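Local coordinates for cystalysin (Treponema denticola, PDB 1C7N), which belongs to the class I and II aminotransferase family and carries pyridoxal-5'-phosphate in each subunit of a two-chain assembly, at residues 105-110 with 262-267; 118-121 with 126-129. One frame throughout, in Å; residues are numbered along the deposited sequence.

Contact 1 of 2, residues 105-110 with 262-267; sequences AVREFT and TKSRDA. Unlike the reference sequence in segment 262-267: A267 (reference Ile).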
ATOM      1  N   ALA A 105      -5.687 -13.885   1.960  1.00 18.26           N
ATOM      2  CA  ALA A 105      -5.904 -15.289   1.631  1.00 18.42           C
ATOM      3  C   ALA A 105      -6.852 -15.922   2.649  1.00 18.19           C
ATOM      4  O   ALA A 105      -7.804 -16.608   2.281  1.00 18.23           O
ATOM      5  CB  ALA A 105      -4.579 -16.037   1.611  1.00 18.29           C
ATOM      6  N   VAL A 106      -6.590 -15.682   3.929  1.00 18.40           N
ATOM      7  CA  VAL A 106      -7.427 -16.230   4.991  1.00 19.34           C
ATOM      8  C   VAL A 106      -8.838 -15.659   4.882  1.00 19.77           C
ATOM      9  O   VAL A 106      -9.831 -16.383   4.954  1.00 19.31           O
ATOM     10  CB  VAL A 106      -6.853 -15.883   6.378  1.00 19.54           C
ATOM     11  CG1 VAL A 106      -7.796 -16.368   7.472  1.00 19.55           C
ATOM     12  CG2 VAL A 106      -5.477 -16.516   6.539  1.00 19.83           C
ATOM     13  N   ARG A 107      -8.911 -14.350   4.693  1.00 20.46           N
ATOM     14  CA  ARG A 107     -10.183 -13.656   4.578  1.00 21.93           C
ATOM     15  C   ARG A 107     -11.082 -14.241   3.490  1.00 21.40           C
ATOM     16  O   ARG A 107     -12.259 -14.514   3.723  1.00 20.73           O
ATOM     17  CB  ARG A 107      -9.920 -12.173   4.293  1.00 23.97           C
ATOM     18  CG  ARG A 107     -11.165 -11.315   4.123  1.00 27.88           C
ATOM     19  CD  ARG A 107     -10.799  -9.833   4.051  1.00 30.52           C
ATOM     20  NE  ARG A 107      -9.958  -9.436   5.178  1.00 33.10           N
ATOM     21  CZ  ARG A 107      -8.648  -9.212   5.100  1.00 34.26           C
ATOM     22  NH1 ARG A 107      -8.011  -9.336   3.940  1.00 34.17           N
ATOM     23  NH2 ARG A 107      -7.968  -8.876   6.189  1.00 33.81           N
ATOM     24  N   GLU A 108     -10.511 -14.451   2.309  1.00 21.04           N
ATOM     25  CA  GLU A 108     -11.266 -14.953   1.165  1.00 21.73           C
ATOM     26  C   GLU A 108     -11.542 -16.452   1.073  1.00 21.63           C
ATOM     27  O   GLU A 108     -12.655 -16.851   0.743  1.00 21.02           O
ATOM     28  CB  GLU A 108     -10.582 -14.488  -0.127  1.00 21.72           C
ATOM     29  CG  GLU A 108     -11.246 -14.949  -1.419  1.00 22.46           C
ATOM     30  CD  GLU A 108     -12.714 -14.568  -1.498  1.00 22.75           C
ATOM     31  OE1 GLU A 108     -13.067 -13.456  -1.053  1.00 21.80           O
ATOM     32  OE2 GLU A 108     -13.512 -15.374  -2.019  1.00 22.02           O
ATOM     33  N   PHE A 109     -10.553 -17.289   1.371  1.00 21.84           N
ATOM     34  CA  PHE A 109     -10.757 -18.723   1.236  1.00 21.24           C
ATOM     35  C   PHE A 109     -11.112 -19.540   2.477  1.00 21.82           C
ATOM     36  O   PHE A 109     -11.099 -20.770   2.436  1.00 22.09           O
ATOM     37  CB  PHE A 109      -9.552 -19.332   0.515  1.00 20.75           C
ATOM     38  CG  PHE A 109      -9.282 -18.699  -0.820  1.00 20.18           C
ATOM     39  CD1 PHE A 109      -8.448 -17.591  -0.926  1.00 20.41           C
ATOM     40  CD2 PHE A 109      -9.924 -19.162  -1.963  1.00 20.42           C
ATOM     41  CE1 PHE A 109      -8.260 -16.948  -2.150  1.00 19.98           C
ATOM     42  CE2 PHE A 109      -9.743 -18.525  -3.194  1.00 20.25           C
ATOM     43  CZ  PHE A 109      -8.911 -17.417  -3.286  1.00 19.18           C
ATOM     44  N   THR A 110     -11.430 -18.863   3.573  1.00 21.59           N
ATOM     45  CA  THR A 110     -11.838 -19.545   4.798  1.00 21.98           C
ATOM     46  C   THR A 110     -12.895 -18.689   5.483  1.00 22.69           C
ATOM     47  O   THR A 110     -13.098 -17.534   5.119  1.00 21.89           O
ATOM     48  CB  THR A 110     -10.670 -19.760   5.796  1.00 21.82           C
ATOM     49  OG1 THR A 110     -10.210 -18.494   6.284  1.00 21.68           O
ATOM     50  CG2 THR A 110      -9.521 -20.503   5.131  1.00 22.34           C
ATOM     51  N   THR A 262      -8.224 -11.451  -5.920  1.00 19.15           N
ATOM     52  CA  THR A 262      -8.253 -10.082  -6.416  1.00 20.08           C
ATOM     53  C   THR A 262      -9.476  -9.301  -5.940  1.00 21.73           C
ATOM     54  O   THR A 262      -9.369  -8.130  -5.565  1.00 22.23           O
ATOM     55  CB  THR A 262      -8.222 -10.076  -7.947  1.00 20.18           C
ATOM     56  OG1 THR A 262      -7.014 -10.702  -8.393  1.00 19.62           O
ATOM     57  CG2 THR A 262      -8.288  -8.658  -8.481  1.00 20.69           C
ATOM     58  N   LYS A 263     -10.641  -9.942  -5.967  1.00 23.21           N
ATOM     59  CA  LYS A 263     -11.872  -9.291  -5.522  1.00 23.99           C
ATOM     60  C   LYS A 263     -11.713  -8.926  -4.052  1.00 23.22           C
ATOM     61  O   LYS A 263     -12.000  -7.799  -3.645  1.00 23.37           O
ATOM     62  CB  LYS A 263     -13.075 -10.230  -5.680  1.00 25.70           C
ATOM     63  CG  LYS A 263     -12.951 -11.518  -4.873  1.00 29.85           C
ATOM     64  CD  LYS A 263     -14.199 -12.397  -4.908  1.00 32.27           C
ATOM     65  CE  LYS A 263     -15.264 -11.903  -3.937  1.00 34.84           C
ATOM     66  NZ  LYS A 263     -16.377 -12.891  -3.782  1.00 36.19           N
ATOM     67  N   SER A 264     -11.251  -9.886  -3.258  1.00 21.83           N
ATOM     68  CA  SER A 264     -11.064  -9.663  -1.833  1.00 21.57           C
ATOM     69  C   SER A 264     -10.069  -8.538  -1.576  1.00 20.40           C
ATOM     70  O   SER A 264     -10.304  -7.672  -0.736  1.00 19.79           O
ATOM     71  CB  SER A 264     -10.583 -10.941  -1.150  1.00 21.82           C
ATOM     72  OG  SER A 264     -10.460 -10.729   0.244  1.00 23.36           O
ATOM     73  N   ARG A 265      -8.955  -8.552  -2.298  1.00 19.70           N
ATOM     74  CA  ARG A 265      -7.958  -7.504  -2.142  1.00 20.12           C
ATOM     75  C   ARG A 265      -8.572  -6.144  -2.475  1.00 20.95           C
ATOM     76  O   ARG A 265      -8.309  -5.150  -1.796  1.00 20.37           O
ATOM     77  CB  ARG A 265      -6.753  -7.765  -3.054  1.00 19.82           C
ATOM     78  CG  ARG A 265      -5.879  -6.542  -3.271  1.00 18.84           C
ATOM     79  CD  ARG A 265      -6.159  -5.926  -4.631  1.00 20.22           C
ATOM     80  NE  ARG A 265      -5.093  -6.260  -5.558  1.00 19.89           N
ATOM     81  CZ  ARG A 265      -5.111  -6.022  -6.864  1.00 20.24           C
ATOM     82  NH1 ARG A 265      -6.157  -5.445  -7.440  1.00 20.68           N
ATOM     83  NH2 ARG A 265      -4.062  -6.353  -7.596  1.00 20.59           N
ATOM     84  N   ASP A 266      -9.408  -6.107  -3.506  1.00 22.18           N
ATOM     85  CA  ASP A 266     -10.031  -4.854  -3.920  1.00 24.56           C
ATOM     86  C   ASP A 266     -11.044  -4.297  -2.921  1.00 25.71           C
ATOM     87  O   ASP A 266     -11.445  -3.137  -3.030  1.00 27.03           O
ATOM     88  CB  ASP A 266     -10.679  -5.010  -5.300  1.00 24.07           C
ATOM     89  CG  ASP A 266      -9.655  -5.261  -6.397  1.00 25.07           C
ATOM     90  OD1 ASP A 266      -8.533  -4.719  -6.302  1.00 24.08           O
ATOM     91  OD2 ASP A 266      -9.971  -5.988  -7.361  1.00 25.98           O
ATOM     92  N   ALA A 267     -11.458  -5.115  -1.958  1.00 26.14           N
ATOM     93  CA  ALA A 267     -12.400  -4.673  -0.936  1.00 27.56           C
ATOM     94  C   ALA A 267     -11.612  -4.254   0.303  1.00 27.91           C
ATOM     95  O   ALA A 267     -12.124  -3.546   1.167  1.00 27.26           O
ATOM     96  CB  ALA A 267     -13.375  -5.793  -0.584  1.00 27.86           C
TER
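E108 OE2 lies between two basic side chains: it makes a salt bridge with R260, one turn before S264 on helix 255-267, while K263 NZ stays 4.2 Å from E108 OE2, near enough for attraction but beyond a salt bridge. The other oxygen, E108 OE1, packs 3.5 Å from S264 CB, and the K263 side chain crosses that of E108 at about a right angle. A bend at chi2 (55°) brings the E108 carboxylate to the K263 side chain. Nearer the backbone, E108 CB packs 3.7 Å from S264 CB. S264 OG is buried and hydrogen-bonded to N104 OD1 on helix 98-109, while R107 CD passes 3.9 Å from S264 OG. The subunit interface is close by: A267 O accepts a hydrogen bond from R107 NH1 of the second subunit, and R107 packs on A267 of that subunit. The two helix segments approach to 9.4 Å between axes at 117°, and E108 and S264 are the nearest pair of CA atoms. This is a helix-helix crossing in the large domain of a fold type I pyridoxal-phosphate protein, joining helices 98-109 and 255-267 beside the dimer interface.

Contact 2 of 2, residues 118-121 with 126-129; sequences IITP and FFMA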
ATOM      1  N   ILE A 118      -0.230 -24.466   9.936  1.00 17.17           N
ATOM      2  CA  ILE A 118       1.074 -23.820   9.842  1.00 15.99           C
ATOM      3  C   ILE A 118       2.095 -24.717  10.540  1.00 16.67           C
ATOM      4  O   ILE A 118       1.768 -25.427  11.496  1.00 15.88           O
ATOM      5  CB  ILE A 118       1.095 -22.439  10.532  1.00 15.53           C
ATOM      6  CG1 ILE A 118       0.666 -22.577  11.996  1.00 14.90           C
ATOM      7  CG2 ILE A 118       0.208 -21.453   9.766  1.00 16.51           C
ATOM      8  CD1 ILE A 118       0.954 -21.354  12.829  1.00 14.69           C
ATOM      9  N   ILE A 119       3.327 -24.687  10.046  1.00 17.35           N
ATOM     10  CA  ILE A 119       4.407 -25.479  10.614  1.00 17.69           C
ATOM     11  C   ILE A 119       5.199 -24.549  11.533  1.00 18.41           C
ATOM     12  O   ILE A 119       5.783 -23.559  11.085  1.00 16.14           O
ATOM     13  CB  ILE A 119       5.283 -26.064   9.483  1.00 18.72           C
ATOM     14  CG1 ILE A 119       4.418 -27.000   8.624  1.00 18.71           C
ATOM     15  CG2 ILE A 119       6.468 -26.809  10.060  1.00 17.87           C
ATOM     16  CD1 ILE A 119       5.133 -27.618   7.446  1.00 21.77           C
ATOM     17  N   THR A 120       5.199 -24.877  12.825  1.00 17.54           N
ATOM     18  CA  THR A 120       5.839 -24.062  13.852  1.00 17.51           C
ATOM     19  C   THR A 120       7.094 -24.656  14.495  1.00 17.12           C
ATOM     20  O   THR A 120       7.324 -25.860  14.426  1.00 17.53           O
ATOM     21  CB  THR A 120       4.832 -23.777  14.971  1.00 18.23           C
ATOM     22  OG1 THR A 120       4.464 -25.014  15.590  1.00 18.26           O
ATOM     23  CG2 THR A 120       3.572 -23.123  14.403  1.00 18.53           C
ATOM     24  N   PRO A 121       7.927 -23.809  15.133  1.00 16.06           N
ATOM     25  CA  PRO A 121       7.745 -22.356  15.258  1.00 15.19           C
ATOM     26  C   PRO A 121       7.892 -21.694  13.897  1.00 14.93           C
ATOM     27  O   PRO A 121       8.444 -22.291  12.974  1.00 15.38           O
ATOM     28  CB  PRO A 121       8.850 -21.956  16.231  1.00 15.36           C
ATOM     29  CG  PRO A 121       9.936 -22.943  15.911  1.00 15.32           C
ATOM     30  CD  PRO A 121       9.153 -24.236  15.824  1.00 16.13           C
ATOM     31  N   PHE A 126       2.139 -15.032  10.825  1.00 17.40           N
ATOM     32  CA  PHE A 126       1.301 -16.138  10.366  1.00 18.07           C
ATOM     33  C   PHE A 126       0.207 -16.378  11.399  1.00 18.85           C
ATOM     34  O   PHE A 126      -0.962 -16.537  11.053  1.00 18.07           O
ATOM     35  CB  PHE A 126       2.114 -17.429  10.206  1.00 18.52           C
ATOM     36  CG  PHE A 126       2.796 -17.568   8.869  1.00 18.35           C
ATOM     37  CD1 PHE A 126       3.417 -18.765   8.523  1.00 17.76           C
ATOM     38  CD2 PHE A 126       2.819 -16.514   7.962  1.00 18.19           C
ATOM     39  CE1 PHE A 126       4.051 -18.911   7.294  1.00 18.28           C
ATOM     40  CE2 PHE A 126       3.452 -16.650   6.729  1.00 18.27           C
ATOM     41  CZ  PHE A 126       4.069 -17.851   6.395  1.00 17.43           C
ATOM     42  N   PHE A 127       0.600 -16.413  12.669  1.00 19.79           N
ATOM     43  CA  PHE A 127      -0.351 -16.630  13.753  1.00 21.82           C
ATOM     44  C   PHE A 127      -1.420 -15.546  13.729  1.00 21.99           C
ATOM     45  O   PHE A 127      -2.614 -15.824  13.827  1.00 22.60           O
ATOM     46  CB  PHE A 127       0.356 -16.589  15.114  1.00 21.63           C
ATOM     47  CG  PHE A 127       1.339 -17.705  15.332  1.00 22.55           C
ATOM     48  CD1 PHE A 127       2.545 -17.737  14.640  1.00 22.87           C
ATOM     49  CD2 PHE A 127       1.066 -18.714  16.248  1.00 22.53           C
ATOM     50  CE1 PHE A 127       3.470 -18.756  14.860  1.00 23.01           C
ATOM     51  CE2 PHE A 127       1.983 -19.740  16.478  1.00 23.36           C
ATOM     52  CZ  PHE A 127       3.189 -19.761  15.781  1.00 22.61           C
ATOM     53  N   MET A 128      -0.968 -14.305  13.600  1.00 23.18           N
ATOM     54  CA  MET A 128      -1.852 -13.150  13.583  1.00 24.07           C
ATOM     55  C   MET A 128      -2.871 -13.191  12.447  1.00 23.54           C
ATOM     56  O   MET A 128      -4.062 -12.970  12.668  1.00 23.45           O
ATOM     57  CB  MET A 128      -1.013 -11.871  13.490  1.00 26.80           C
ATOM     58  CG  MET A 128       0.013 -11.726  14.611  1.00 29.57           C
ATOM     59  SD  MET A 128       1.199 -10.394  14.319  1.00 33.83           S
ATOM     60  CE  MET A 128       0.123  -8.964  14.389  1.00 32.87           C
ATOM     61  N   ALA A 129      -2.405 -13.478  11.235  1.00 22.61           N
ATOM     62  CA  ALA A 129      -3.281 -13.524  10.067  1.00 21.82           C
ATOM     63  C   ALA A 129      -4.451 -14.479  10.263  1.00 21.66           C
ATOM     64  O   ALA A 129      -5.534 -14.279   9.704  1.00 20.09           O
ATOM     65  CB  ALA A 129      -2.483 -13.937   8.840  1.00 21.78           C
TER
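With chi1 of I118 at 56°, CG1 sits between the backbone N and the carbonyl carbon, and an extended chi2 then carries CD1 out over the ring of F127; F127 meets it with its own CG beside the backbone N (chi1 -66°). The segments form part of a beta-alpha unit of the large aminotransferase domain: strand 115-118 ends, the chain turns through the cis peptide before P121, and helix 125-131 comes back to pack on the residues at the strand end. I118 CD1 stands 4.0 Å from the centroid of the F127 ring and only 9° off its normal, a well-centred CH-pi contact over one face. T120 reaches the same ring from another direction, its methyl CG2 lying 3.7 Å from F127 CZ and approaching obliquely. T120 OG1 is hydrogen-bonded to E141 OE2, in the same chain just after strand 136-139, while the methyl meets the ring. I137, on the adjoining strand 136-139, touches both I118 and F127 and extends this apolar cluster. The second branch of I118 goes to the other phenylalanine. F126 also packs on L169 and C171 of strand 165-171, and C171 is one of the residues lining the pyridoxal-5'-phosphate pocket. Across this side of the contact the touch is looser and oblique, with I118 CG2 4.4 Å from F126 CD1.

How the contacts relate
Both contacts belong to the large domain, and contact 2 is nested along the chain inside the loop that contact 1 closes. Their centres are 19 Å apart, yet they meet directly: V106 CG1 of contact 1 packs 3.8 Å from A129 O of contact 2, while Q133 touches the side chain of V106 and is hydrogen-bonded to A129 O. Helix 98-109 thus reaches both, since A129 also touches V102 and F103. Relative to pyridoxal-5'-phosphate the two differ: the F126 side chain of contact 2 is about 5 Å from a bound pyridoxal-5'-phosphate and the R107 side chain of contact 1 about 14 Å from one, and contact 1, unlike contact 2, is touched by the second subunit.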